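Local atomic coordinates of 3-methylornithine synthase (Methanosarcina barkeri, PDB entry 3T7V), a protein that catalyses the radical isomerisation of L-lysine to (3R)-3-methyl-D-ornithine in pyrrolysine biosynthesis, using a [4Fe-4S] cluster and S-adenosylmethionine. Residues Arg90-Met93 and Glu94-Lys97; Leu149-Asn152 and Ala153-Leu156; Phe77-Asn81 and Cys82-Ile86. All coordinates share one frame; numbering follows the deposited sequence.

How the interactions relate
Interactions 1 and 2 do the same job: each starts a helix that follows a strand of the barrel, helix 93-103 after strand 58-68 and helix 152-160 after strand 143-146, and both helices pack against helix 126-139. Their centres are about 22 Å apart. Each is partly buried, with polar caps toward the surface and apolar side chains turned to the neighbouring helix, but interaction 1 caps through threonine and glutamate, interaction 2 through an aspartate that also takes a threonine hydroxyl. Interaction 3, in the loop between strand 58-68 and interaction 1, has no helix. It too is partly buried, with Cys78, Tyr80, Asn81 and Asn84 inside, and amide-to-backbone bonds and tyrosine-isoleucine packing hold it beside the cluster-binding Cys78.

Interaction 1: Arg90-Met93 and Glu94-Lys97; sequences RLTM and EEIK
Glu95 reaches back from the first turn of helix 93-103 to the residue that caps it, Thr92. Its CB sits 3.5 Å from Thr92 O, and CG packs against Thr92 OG1. Beyond CG the chain is extended (chi2 -179°), which carries the carboxylate past the threonine hydroxyl. There OE1 takes the backbone N-H of Thr92 on its anti lone pair, at 3.0 Å and nearly straight (167°). The same oxygen lies 3.4 Å from Leu91 CA, and its bond from Thr92 OG1 is long and weak. In return Thr92 OG1 accepts from Glu95 N at 3.1 Å; with chi1 at 63° the hydroxyl stands between the threonine's own N and carbonyl carbon, facing the helix start. Ile96 N then bonds to Thr92 O, and Lys97 N to Met93 O.

Leu91 CB meets Ile96 CG1 at 3.8 Å on the buried side, and the partly exposed Met93 brings CE to 4.0 Å from Ile96 CD1. Ile96 continues onto Leu131 and Val135 of helix 126-139. Arg90 turns from the helix to a salt bridge with Asp118. The reciprocal bonds of Thr92 and Glu95 form a capping box, here opening the helix that follows the first strand of the radical SAM core.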
ATOM      1  N   ARG A  90      15.934   0.445  14.682  1.00 12.32           N
ATOM      2  CA  ARG A  90      14.920  -0.486  15.263  1.00 12.18           C
ATOM      3  C   ARG A  90      14.371   0.254  16.459  1.00 11.94           C
ATOM      4  O   ARG A  90      15.092   0.512  17.436  1.00 13.56           O
ATOM      5  CB  ARG A  90      15.583  -1.788  15.648  1.00 13.62           C
ATOM      6  CG  ARG A  90      14.607  -2.790  16.256  1.00 15.41           C
ATOM      7  CD  ARG A  90      15.318  -4.079  16.685  1.00 14.68           C
ATOM      8  NE  ARG A  90      15.969  -4.790  15.537  1.00 13.25           N
ATOM      9  CZ  ARG A  90      17.272  -4.976  15.336  1.00 13.79           C
ATOM     10  NH1 ARG A  90      18.227  -4.355  16.125  1.00 18.76           N
ATOM     11  NH2 ARG A  90      17.670  -5.737  14.374  1.00 15.35           N
ATOM     12  N   LEU A  91      13.134   0.730  16.367  1.00 12.55           N
ATOM     13  CA  LEU A  91      12.546   1.576  17.458  1.00 11.99           C
ATOM     14  C   LEU A  91      12.519   0.751  18.742  1.00 12.04           C
ATOM     15  O   LEU A  91      12.187  -0.447  18.771  1.00 14.62           O
ATOM     16  CB  LEU A  91      11.120   1.966  17.131  1.00 12.73           C
ATOM     17  CG  LEU A  91      10.970   2.807  15.854  1.00 13.56           C
ATOM     18  CD1 LEU A  91       9.501   3.155  15.711  1.00 15.42           C
ATOM     19  CD2 LEU A  91      11.862   4.092  15.906  1.00 17.21           C
ATOM     20  N   THR A  92      12.913   1.421  19.864  1.00 12.13           N
ATOM     21  CA  THR A  92      12.749   0.788  21.142  1.00 12.26           C
ATOM     22  C   THR A  92      11.258   0.876  21.613  1.00 13.36           C
ATOM     23  O   THR A  92      10.494   1.648  21.017  1.00 13.32           O
ATOM     24  CB  THR A  92      13.589   1.528  22.226  1.00 13.66           C
ATOM     25  OG1 THR A  92      13.066   2.862  22.320  1.00 14.82           O
ATOM     26  CG2 THR A  92      15.048   1.500  21.866  1.00 15.68           C
ATOM     27  N   MET A  93      10.910   0.141  22.684  1.00 14.60           N
ATOM     28  CA  MET A  93       9.564   0.232  23.206  1.00 16.97           C
ATOM     29  C   MET A  93       9.222   1.649  23.590  1.00 14.18           C
ATOM     30  O   MET A  93       8.080   2.091  23.368  1.00 15.53           O
ATOM     31  CB  MET A  93       9.416  -0.716  24.415  1.00 23.75           C
ATOM     32  CG  MET A  93       7.967  -0.850  24.872  1.00 34.01           C
ATOM     33  SD  MET A  93       6.869  -1.316  23.466  1.00 48.25           S
ATOM     34  CE  MET A  93       7.825  -2.459  22.425  1.00 41.69           C
ATOM     35  N   GLU A  94      10.174   2.401  24.231  1.00 14.52           N
ATOM     36  CA  GLU A  94       9.867   3.759  24.582  1.00 15.31           C
ATOM     37  C   GLU A  94       9.578   4.652  23.364  1.00 15.62           C
ATOM     38  O   GLU A  94       8.674   5.493  23.363  1.00 17.24           O
ATOM     39  CB  GLU A  94      11.017   4.366  25.406  1.00 15.47           C
ATOM     40  CG  GLU A  94      11.105   3.817  26.823  1.00 19.97           C
ATOM     41  CD  GLU A  94      11.708   2.414  26.926  1.00 22.07           C
ATOM     42  OE1 GLU A  94      12.242   1.722  25.952  1.00 22.96           O
ATOM     43  OE2 GLU A  94      11.663   1.938  28.107  1.00 35.25           O
ATOM     44  N   GLU A  95      10.359   4.441  22.280  1.00 14.61           N
ATOM     45  CA  GLU A  95      10.118   5.215  21.054  1.00 14.78           C
ATOM     46  C   GLU A  95       8.780   4.826  20.420  1.00 14.65           C
ATOM     47  O   GLU A  95       8.079   5.728  19.879  1.00 16.16           O
ATOM     48  CB  GLU A  95      11.220   4.880  20.009  1.00 16.70           C
ATOM     49  CG  GLU A  95      12.579   5.542  20.353  1.00 19.26           C
ATOM     50  CD  GLU A  95      13.713   5.258  19.330  1.00 21.54           C
ATOM     51  OE1 GLU A  95      14.073   4.082  19.213  1.00 18.30           O
ATOM     52  OE2 GLU A  95      14.251   6.225  18.679  1.00 25.45           O
ATOM     53  N   ILE A  96       8.368   3.552  20.524  1.00 13.31           N
ATOM     54  CA  ILE A  96       7.059   3.157  19.976  1.00 14.37           C
ATOM     55  C   ILE A  96       5.942   3.806  20.797  1.00 14.62           C
ATOM     56  O   ILE A  96       5.009   4.328  20.223  1.00 15.67           O
ATOM     57  CB  ILE A  96       6.945   1.610  19.982  1.00 15.43           C
ATOM     58  CG1 ILE A  96       7.963   1.050  18.952  1.00 18.89           C
ATOM     59  CG2 ILE A  96       5.476   1.171  19.718  1.00 18.29           C
ATOM     60  CD1 ILE A  96       8.327  -0.419  19.043  1.00 24.19           C
ATOM     61  N   LYS A  97       6.081   3.802  22.106  1.00 15.05           N
ATOM     62  CA  LYS A  97       5.040   4.410  22.925  1.00 17.42           C
ATOM     63  C   LYS A  97       4.980   5.936  22.706  1.00 16.76           C
ATOM     64  O   LYS A  97       3.867   6.491  22.582  1.00 19.11           O
ATOM     65  CB  LYS A  97       5.271   4.091  24.429  1.00 21.48           C
ATOM     66  CG  LYS A  97       4.880   2.660  24.746  1.00 24.54           C
ATOM     67  CD  LYS A  97       5.124   2.381  26.209  1.00 32.86           C
ATOM     68  CE  LYS A  97       4.759   0.931  26.526  1.00 41.34           C
ATOM     69  NZ  LYS A  97       5.297   0.520  27.835  1.00 51.13           N
TER

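Interaction 2: Leu149-Asn152 and Ala153-Leu156; sequences LMDN and ATLL
The N-cap of helix 152-160 is Asp151, and one oxygen of its carboxylate holds both the backbone and the side chain of Thr154. Asp151 OD1 accepts from Thr154 N at 2.9 Å, with the donor nitrogen lying nearly on the extension of the C-O bond, and from Thr154 OG1 at 2.7 Å. The hydroxyl comes from above the carboxylate plane, 43° out of it, so the two donors approach OD1 from different directions. Two torsions make this possible: the aspartate CG sits between its own N and carbonyl carbon (chi1 62°), and the threonine OG1 is anti to its carbonyl carbon (chi1 -56°). A negative group at this end of a helix probably also interacts favourably with the helix dipole.

In this TIM-barrel fold the helix follows strand 143-146, whose Ser146 binds the methylornithine. Its first backbone bonds are Leu155 N to Asp151 O and Leu156 N to Asn152 O, each 3.0 Å long.

The other branch of Thr154 serves packing: CG2 meets Met150 SD at 3.6 Å, the two side chains meeting at a slant. Both Met150 and Thr154 rest on Phe128 of helix 126-139 and on Pro125. Leu155 CG lies 3.6 Å from Asp151 O, while Asn152 leans on Phe196 of helix 187-200.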
ATOM      1  N   LEU A 149       6.936 -12.164   5.303  1.00 13.87           N
ATOM      2  CA  LEU A 149       6.331 -13.481   5.311  1.00 13.63           C
ATOM      3  C   LEU A 149       6.607 -14.161   6.694  1.00 15.43           C
ATOM      4  O   LEU A 149       7.562 -14.949   6.906  1.00 17.62           O
ATOM      5  CB  LEU A 149       6.861 -14.243   4.103  1.00 14.47           C
ATOM      6  CG  LEU A 149       6.330 -15.662   4.043  1.00 16.17           C
ATOM      7  CD1 LEU A 149       4.841 -15.570   3.752  1.00 23.76           C
ATOM      8  CD2 LEU A 149       7.059 -16.464   2.992  1.00 22.28           C
ATOM      9  N   MET A 150       5.821 -13.724   7.650  1.00 16.01           N
ATOM     10  CA  MET A 150       5.927 -14.285   9.040  1.00 17.97           C
ATOM     11  C   MET A 150       5.149 -15.671   8.965  1.00 18.38           C
ATOM     12  O   MET A 150       4.253 -15.901   8.085  1.00 18.90           O
ATOM     13  CB  MET A 150       5.337 -13.237  10.118  1.00 20.55           C
ATOM     14  CG  MET A 150       6.325 -12.071  10.667  1.00 32.73           C
ATOM     15  SD  MET A 150       6.849 -13.055  12.027  1.00 46.07           S
ATOM     16  CE  MET A 150       7.853 -11.990  13.090  1.00 28.83           C
ATOM     17  N   ASP A 151       5.506 -16.584   9.870  1.00 18.69           N
ATOM     18  CA  ASP A 151       4.834 -17.856   9.851  1.00 18.14           C
ATOM     19  C   ASP A 151       3.392 -17.792  10.265  1.00 17.43           C
ATOM     20  O   ASP A 151       2.919 -16.836  10.886  1.00 16.41           O
ATOM     21  CB  ASP A 151       5.598 -18.954  10.595  1.00 22.31           C
ATOM     22  CG  ASP A 151       5.805 -18.714  12.033  1.00 32.38           C
ATOM     23  OD1 ASP A 151       4.957 -18.191  12.756  1.00 34.18           O
ATOM     24  OD2 ASP A 151       6.848 -19.195  12.530  1.00 53.15           O
ATOM     25  N   ASN A 152       2.665 -18.855   9.907  1.00 18.31           N
ATOM     26  CA  ASN A 152       1.240 -18.877  10.230  1.00 18.08           C
ATOM     27  C   ASN A 152       1.000 -18.779  11.756  1.00 17.28           C
ATOM     28  O   ASN A 152       0.051 -18.106  12.180  1.00 17.71           O
ATOM     29  CB  ASN A 152       0.619 -20.186   9.759  1.00 19.00           C
ATOM     30  CG  ASN A 152       0.481 -20.283   8.273  1.00 22.08           C
ATOM     31  OD1 ASN A 152       0.702 -19.313   7.539  1.00 21.96           O
ATOM     32  ND2 ASN A 152       0.028 -21.470   7.805  1.00 27.85           N
ATOM     33  N   ALA A 153       1.801 -19.396  12.597  1.00 16.65           N
ATOM     34  CA  ALA A 153       1.539 -19.297  14.016  1.00 16.54           C
ATOM     35  C   ALA A 153       1.630 -17.829  14.469  1.00 16.04           C
ATOM     36  O   ALA A 153       0.916 -17.387  15.351  1.00 18.37           O
ATOM     37  CB  ALA A 153       2.527 -20.130  14.797  1.00 20.62           C
ATOM     38  N   THR A 154       2.605 -17.081  13.923  1.00 16.27           N
ATOM     39  CA  THR A 154       2.750 -15.689  14.361  1.00 14.78           C
ATOM     40  C   THR A 154       1.543 -14.889  13.836  1.00 14.90           C
ATOM     41  O   THR A 154       1.031 -14.025  14.566  1.00 15.01           O
ATOM     42  CB  THR A 154       4.022 -15.113  13.828  1.00 16.32           C
ATOM     43  OG1 THR A 154       5.069 -15.977  14.276  1.00 20.07           O
ATOM     44  CG2 THR A 154       4.285 -13.694  14.400  1.00 18.38           C
ATOM     45  N   LEU A 155       1.105 -15.157  12.601  1.00 14.40           N
ATOM     46  CA  LEU A 155      -0.080 -14.446  12.068  1.00 14.91           C
ATOM     47  C   LEU A 155      -1.290 -14.653  12.992  1.00 14.37           C
ATOM     48  O   LEU A 155      -2.093 -13.740  13.266  1.00 14.74           O
ATOM     49  CB  LEU A 155      -0.414 -14.878  10.600  1.00 15.27           C
ATOM     50  CG  LEU A 155       0.628 -14.361   9.579  1.00 16.49           C
ATOM     51  CD1 LEU A 155       0.218 -15.034   8.246  1.00 17.94           C
ATOM     52  CD2 LEU A 155       0.598 -12.813   9.519  1.00 21.42           C
ATOM     53  N   LEU A 156      -1.462 -15.902  13.443  1.00 14.60           N
ATOM     54  CA  LEU A 156      -2.617 -16.227  14.295  1.00 16.94           C
ATOM     55  C   LEU A 156      -2.503 -15.518  15.653  1.00 15.49           C
ATOM     56  O   LEU A 156      -3.504 -14.908  16.127  1.00 16.74           O
ATOM     57  CB  LEU A 156      -2.588 -17.775  14.385  1.00 21.69           C
ATOM     58  CG  LEU A 156      -3.348 -18.544  15.327  1.00 23.76           C
ATOM     59  CD1 LEU A 156      -3.220 -20.013  14.819  1.00 23.85           C
ATOM     60  CD2 LEU A 156      -2.918 -18.322  16.752  1.00 22.75           C
TER

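Interaction 3: Phe77-Asn81 and Cys82-Ile86; sequences FCYYN and CRNEI. With SAM (S-adenosylmethionine), chain C; SF4 (iron/sulfur cluster), chain B.
Two type I beta turns share Asn81, the first running from Cys78 to Asn81 and the second from Asn81 to Asn84, closed by Asn84 N to Asn81 O. Asn81 braces both with its amide. ND2 lies almost in line with the C=O of Cys78, 3.0 Å from Cys78 O, which also accepts Asn81 N; OD1 takes Arg83 N at 3.0 Å from above the amide's carbonyl plane. Asn84 turns its own amide back, ND2 giving a 2.9 Å bond to Tyr79 O and another to the carbonyl of Glu243.

The Tyr79 ring stands steeply to that amide, planes 78° apart, with CD1 near Asn84 ND2. At its hydroxyl end CZ meets Ile86 CG2 at 3.5 Å, and Ile86 CD1 reaches on to Tyr80 CD2 at 3.7 Å. Tyr79 CD2 itself rests over the centre of the Tyr80 ring. An alanine in place of Tyr79 would probably leave Ile86 without much of its apolar support and one face of Tyr80 without its cover.

The chain is anchored on the cofactors at its other end. Cys78 SG, anti to its backbone N (chi1 -177°), binds iron FE3 of the cluster at 2.3 Å and accepts Tyr80 N, while the Phe77 ring meets the adenine of S-adenosylmethionine with its edge and Phe77 O takes a weak bond from the adenine amino group. Cys78 is the last of the three cysteines, with Cys71 and Cys75, in the CxxxCxxC cluster-binding loop of radical SAM enzymes.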
ATOM      1  N   PHE A  77      14.733  -4.436  -5.897  1.00 13.12           N
ATOM      2  CA  PHE A  77      14.144  -3.094  -6.062  1.00 14.40           C
ATOM      3  C   PHE A  77      14.243  -2.235  -4.771  1.00 12.57           C
ATOM      4  O   PHE A  77      13.977  -1.017  -4.826  1.00 13.73           O
ATOM      5  CB  PHE A  77      12.633  -3.196  -6.471  1.00 14.36           C
ATOM      6  CG  PHE A  77      11.820  -4.055  -5.574  1.00 12.19           C
ATOM      7  CD1 PHE A  77      11.201  -3.516  -4.420  1.00 12.24           C
ATOM      8  CD2 PHE A  77      11.678  -5.420  -5.847  1.00 14.06           C
ATOM      9  CE1 PHE A  77      10.485  -4.364  -3.579  1.00 14.26           C
ATOM     10  CE2 PHE A  77      10.867  -6.240  -5.074  1.00 14.37           C
ATOM     11  CZ  PHE A  77      10.306  -5.712  -3.884  1.00 13.79           C
ATOM     12  N   CYS A  78      14.501  -2.892  -3.602  1.00 11.37           N
ATOM     13  CA  CYS A  78      14.242  -2.208  -2.362  1.00 11.53           C
ATOM     14  C   CYS A  78      15.511  -1.677  -1.718  1.00 11.57           C
ATOM     15  O   CYS A  78      16.507  -2.390  -1.602  1.00 11.89           O
ATOM     16  CB  CYS A  78      13.627  -3.243  -1.400  1.00 12.16           C
ATOM     17  SG  CYS A  78      13.179  -2.490   0.188  1.00 12.13           S
ATOM     18  N   TYR A  79      15.463  -0.418  -1.302  1.00 11.45           N
ATOM     19  CA  TYR A  79      16.649   0.198  -0.650  1.00 11.94           C
ATOM     20  C   TYR A  79      17.079  -0.607   0.586  1.00 12.06           C
ATOM     21  O   TYR A  79      18.271  -0.559   0.954  1.00 12.77           O
ATOM     22  CB  TYR A  79      16.226   1.586  -0.194  1.00 13.29           C
ATOM     23  CG  TYR A  79      17.348   2.437   0.387  1.00 13.05           C
ATOM     24  CD1 TYR A  79      18.397   2.911  -0.463  1.00 14.72           C
ATOM     25  CD2 TYR A  79      17.381   2.691   1.725  1.00 15.39           C
ATOM     26  CE1 TYR A  79      19.419   3.704   0.090  1.00 17.16           C
ATOM     27  CE2 TYR A  79      18.371   3.515   2.258  1.00 16.44           C
ATOM     28  CZ  TYR A  79      19.365   3.997   1.425  1.00 17.70           C
ATOM     29  OH  TYR A  79      20.356   4.787   1.983  1.00 23.64           O
ATOM     30  N   TYR A  80      16.147  -1.281   1.268  1.00 11.35           N
ATOM     31  CA  TYR A  80      16.455  -1.885   2.538  1.00 11.79           C
ATOM     32  C   TYR A  80      16.885  -3.338   2.384  1.00 11.54           C
ATOM     33  O   TYR A  80      17.127  -4.013   3.364  1.00 12.11           O
ATOM     34  CB  TYR A  80      15.203  -1.745   3.465  1.00 12.54           C
ATOM     35  CG  TYR A  80      14.878  -0.310   3.695  1.00 12.08           C
ATOM     36  CD1 TYR A  80      13.939   0.351   2.910  1.00 14.23           C
ATOM     37  CD2 TYR A  80      15.488   0.395   4.695  1.00 12.37           C
ATOM     38  CE1 TYR A  80      13.654   1.696   3.068  1.00 14.85           C
ATOM     39  CE2 TYR A  80      15.199   1.776   4.859  1.00 14.05           C
ATOM     40  CZ  TYR A  80      14.262   2.394   4.008  1.00 16.14           C
ATOM     41  OH  TYR A  80      14.072   3.745   4.275  1.00 20.03           O
ATOM     42  N   ASN A  81      17.104  -3.807   1.141  1.00 11.42           N
ATOM     43  CA  ASN A  81      17.610  -5.185   0.981  1.00 12.37           C
ATOM     44  C   ASN A  81      18.899  -5.406   1.755  1.00 12.62           C
ATOM     45  O   ASN A  81      19.681  -4.456   1.908  1.00 12.62           O
ATOM     46  CB  ASN A  81      17.585  -5.626  -0.443  1.00 17.58           C
ATOM     47  CG  ASN A  81      18.832  -5.309  -1.073  1.00 17.90           C
ATOM     48  OD1 ASN A  81      19.798  -6.133  -0.982  1.00 18.69           O
ATOM     49  ND2 ASN A  81      18.885  -4.177  -1.695  1.00 20.68           N
ATOM     50  N   CYS A  82      19.108  -6.623   2.182  1.00 13.19           N
ATOM     51  CA  CYS A  82      20.175  -6.924   3.100  1.00 15.00           C
ATOM     52  C   CYS A  82      21.583  -6.661   2.559  1.00 15.73           C
ATOM     53  O   CYS A  82      22.518  -6.458   3.396  1.00 21.04           O
ATOM     54  CB  CYS A  82      20.025  -8.323   3.555  1.00 17.83           C
ATOM     55  SG  CYS A  82      20.400  -9.591   2.385  1.00 24.63           S
ATOM     56  N   ARG A  83      21.719  -6.610   1.242  1.00 16.83           N
ATOM     57  CA  ARG A  83      23.073  -6.384   0.646  1.00 19.75           C
ATOM     58  C   ARG A  83      23.386  -4.895   0.680  1.00 18.43           C
ATOM     59  O   ARG A  83      24.564  -4.535   0.440  1.00 23.13           O
ATOM     60  CB  ARG A  83      23.093  -6.838  -0.810  1.00 22.49           C
ATOM     61  CG  ARG A  83      22.776  -8.324  -0.910  1.00 30.32           C
ATOM     62  CD  ARG A  83      23.839  -9.139  -0.243  1.00 40.60           C
ATOM     63  NE  ARG A  83      23.513 -10.568  -0.350  1.00 60.26           N
ATOM     64  CZ  ARG A  83      23.596 -11.288  -1.473  1.00 53.81           C
ATOM     65  NH1 ARG A  83      24.012 -10.711  -2.609  1.00 62.33           N
ATOM     66  NH2 ARG A  83      23.285 -12.598  -1.450  1.00 48.45           N
ATOM     67  N   ASN A  84      22.413  -3.995   0.952  1.00 15.51           N
ATOM     68  CA  ASN A  84      22.682  -2.558   0.881  1.00 15.83           C
ATOM     69  C   ASN A  84      23.255  -2.074   2.208  1.00 15.65           C
ATOM     70  O   ASN A  84      22.666  -2.350   3.266  1.00 17.29           O
ATOM     71  CB  ASN A  84      21.400  -1.781   0.505  1.00 15.89           C
ATOM     72  CG  ASN A  84      21.677  -0.519  -0.232  1.00 16.77           C
ATOM     73  OD1 ASN A  84      22.864  -0.181  -0.521  1.00 20.06           O
ATOM     74  ND2 ASN A  84      20.652   0.217  -0.551  1.00 14.94           N
ATOM     75  N   GLU A  85      24.458  -1.501   2.234  1.00 17.75           N
ATOM     76  CA  GLU A  85      25.069  -1.008   3.451  1.00 17.40           C
ATOM     77  C   GLU A  85      24.606   0.393   3.753  1.00 19.88           C
ATOM     78  O   GLU A  85      25.114   1.425   3.205  1.00 24.40           O
ATOM     79  CB  GLU A  85      26.583  -1.055   3.240  1.00 24.46           C
ATOM     80  CG  GLU A  85      27.191  -2.494   3.123  1.00 40.17           C
ATOM     81  CD  GLU A  85      28.733  -2.560   3.124  1.00 41.24           C
ATOM     82  OE1 GLU A  85      29.351  -2.909   2.062  1.00 78.04           O
ATOM     83  OE2 GLU A  85      29.352  -2.262   4.170  1.00 62.54           O
ATOM     84  N   ILE A  86      23.571   0.465   4.594  1.00 17.65           N
ATOM     85  CA  ILE A  86      22.832   1.707   4.797  1.00 15.92           C
ATOM     86  C   ILE A  86      22.608   1.940   6.311  1.00 15.49           C
ATOM     87  O   ILE A  86      22.805   1.025   7.130  1.00 16.79           O
ATOM     88  CB  ILE A  86      21.440   1.644   4.090  1.00 15.64           C
ATOM     89  CG1 ILE A  86      20.632   0.454   4.639  1.00 15.57           C
ATOM     90  CG2 ILE A  86      21.603   1.546   2.562  1.00 16.94           C
ATOM     91  CD1 ILE A  86      19.160   0.524   4.234  1.00 15.87           C
TER
HETATM   92  N   SAM C 992       9.339  -6.220   4.230  1.00 18.22           N
HETATM   93  CA  SAM C 992       7.980  -6.450   4.080  1.00 16.65           C
HETATM   94  C   SAM C 992       7.567  -6.863   2.725  1.00 15.13           C
HETATM   95  O   SAM C 992       8.404  -6.892   1.799  1.00 15.50           O
HETATM   96  OXT SAM C 992       6.368  -7.294   2.591  1.00 14.39           O
HETATM   97  CB  SAM C 992       7.253  -5.300   4.030  1.00 20.95           C
HETATM   98  CG  SAM C 992       7.712  -4.102   3.303  0.50 25.16           C
HETATM   99  SD  SAM C 992       6.461  -3.486   2.098  0.50 28.46           S
HETATM  100  CE  SAM C 992       6.076  -1.901   2.792  0.50 34.42           C
HETATM  101  C5' SAM C 992       7.505  -3.014   0.735  0.50 26.78           C
HETATM  102  C4' SAM C 992       6.855  -3.019  -0.434  1.00 22.74           C
HETATM  103  O4' SAM C 992       7.227  -1.507  -0.570  1.00 19.41           O
HETATM  104  C3' SAM C 992       7.278  -3.851  -1.379  1.00 22.35           C
HETATM  105  O3' SAM C 992       6.119  -4.687  -1.254  1.00 18.65           O
HETATM  106  C2' SAM C 992       6.984  -2.837  -2.492  1.00 20.44           C
HETATM  107  O2' SAM C 992       5.663  -2.998  -3.105  1.00 21.87           O
HETATM  108  C1' SAM C 992       7.186  -1.393  -1.997  1.00 16.59           C
HETATM  109  N9  SAM C 992       8.564  -0.912  -2.381  1.00 14.80           N
HETATM  110  C8  SAM C 992       9.793  -1.291  -1.917  1.00 13.94           C
HETATM  111  N7  SAM C 992      10.732  -0.634  -2.583  1.00 13.08           N
HETATM  112  C5  SAM C 992      10.102   0.193  -3.484  1.00 12.46           C
HETATM  113  C6  SAM C 992      10.582   1.047  -4.489  1.00 12.45           C
HETATM  114  N6  SAM C 992      11.882   1.231  -4.720  1.00 13.57           N
HETATM  115  N1  SAM C 992       9.693   1.761  -5.196  1.00 13.50           N
HETATM  116  C2  SAM C 992       8.348   1.607  -5.016  1.00 14.72           C
HETATM  117  N3  SAM C 992       7.849   0.705  -4.136  1.00 14.37           N
HETATM  118  C4  SAM C 992       8.747   0.022  -3.359  1.00 13.32           C
HETATM  119 FE1  SF4 B 991      10.313  -5.955   2.293  1.00 13.89          FE
HETATM  120 FE2  SF4 B 991      12.998  -6.520   2.793  1.00 12.52          FE
HETATM  121 FE3  SF4 B 991      12.449  -4.468   1.177  1.00 12.73          FE
HETATM  122 FE4  SF4 B 991      12.054  -6.938   0.321  1.00 12.79          FE
HETATM  123  S1  SF4 B 991      14.066  -6.071   0.888  1.00 13.27           S
HETATM  124  S2  SF4 B 991      10.604  -5.203   0.115  1.00 12.39           S
HETATM  125  S3  SF4 B 991      11.375  -8.040   2.155  1.00 12.75           S
HETATM  126  S4  SF4 B 991      11.953  -4.571   3.352  1.00 12.52           S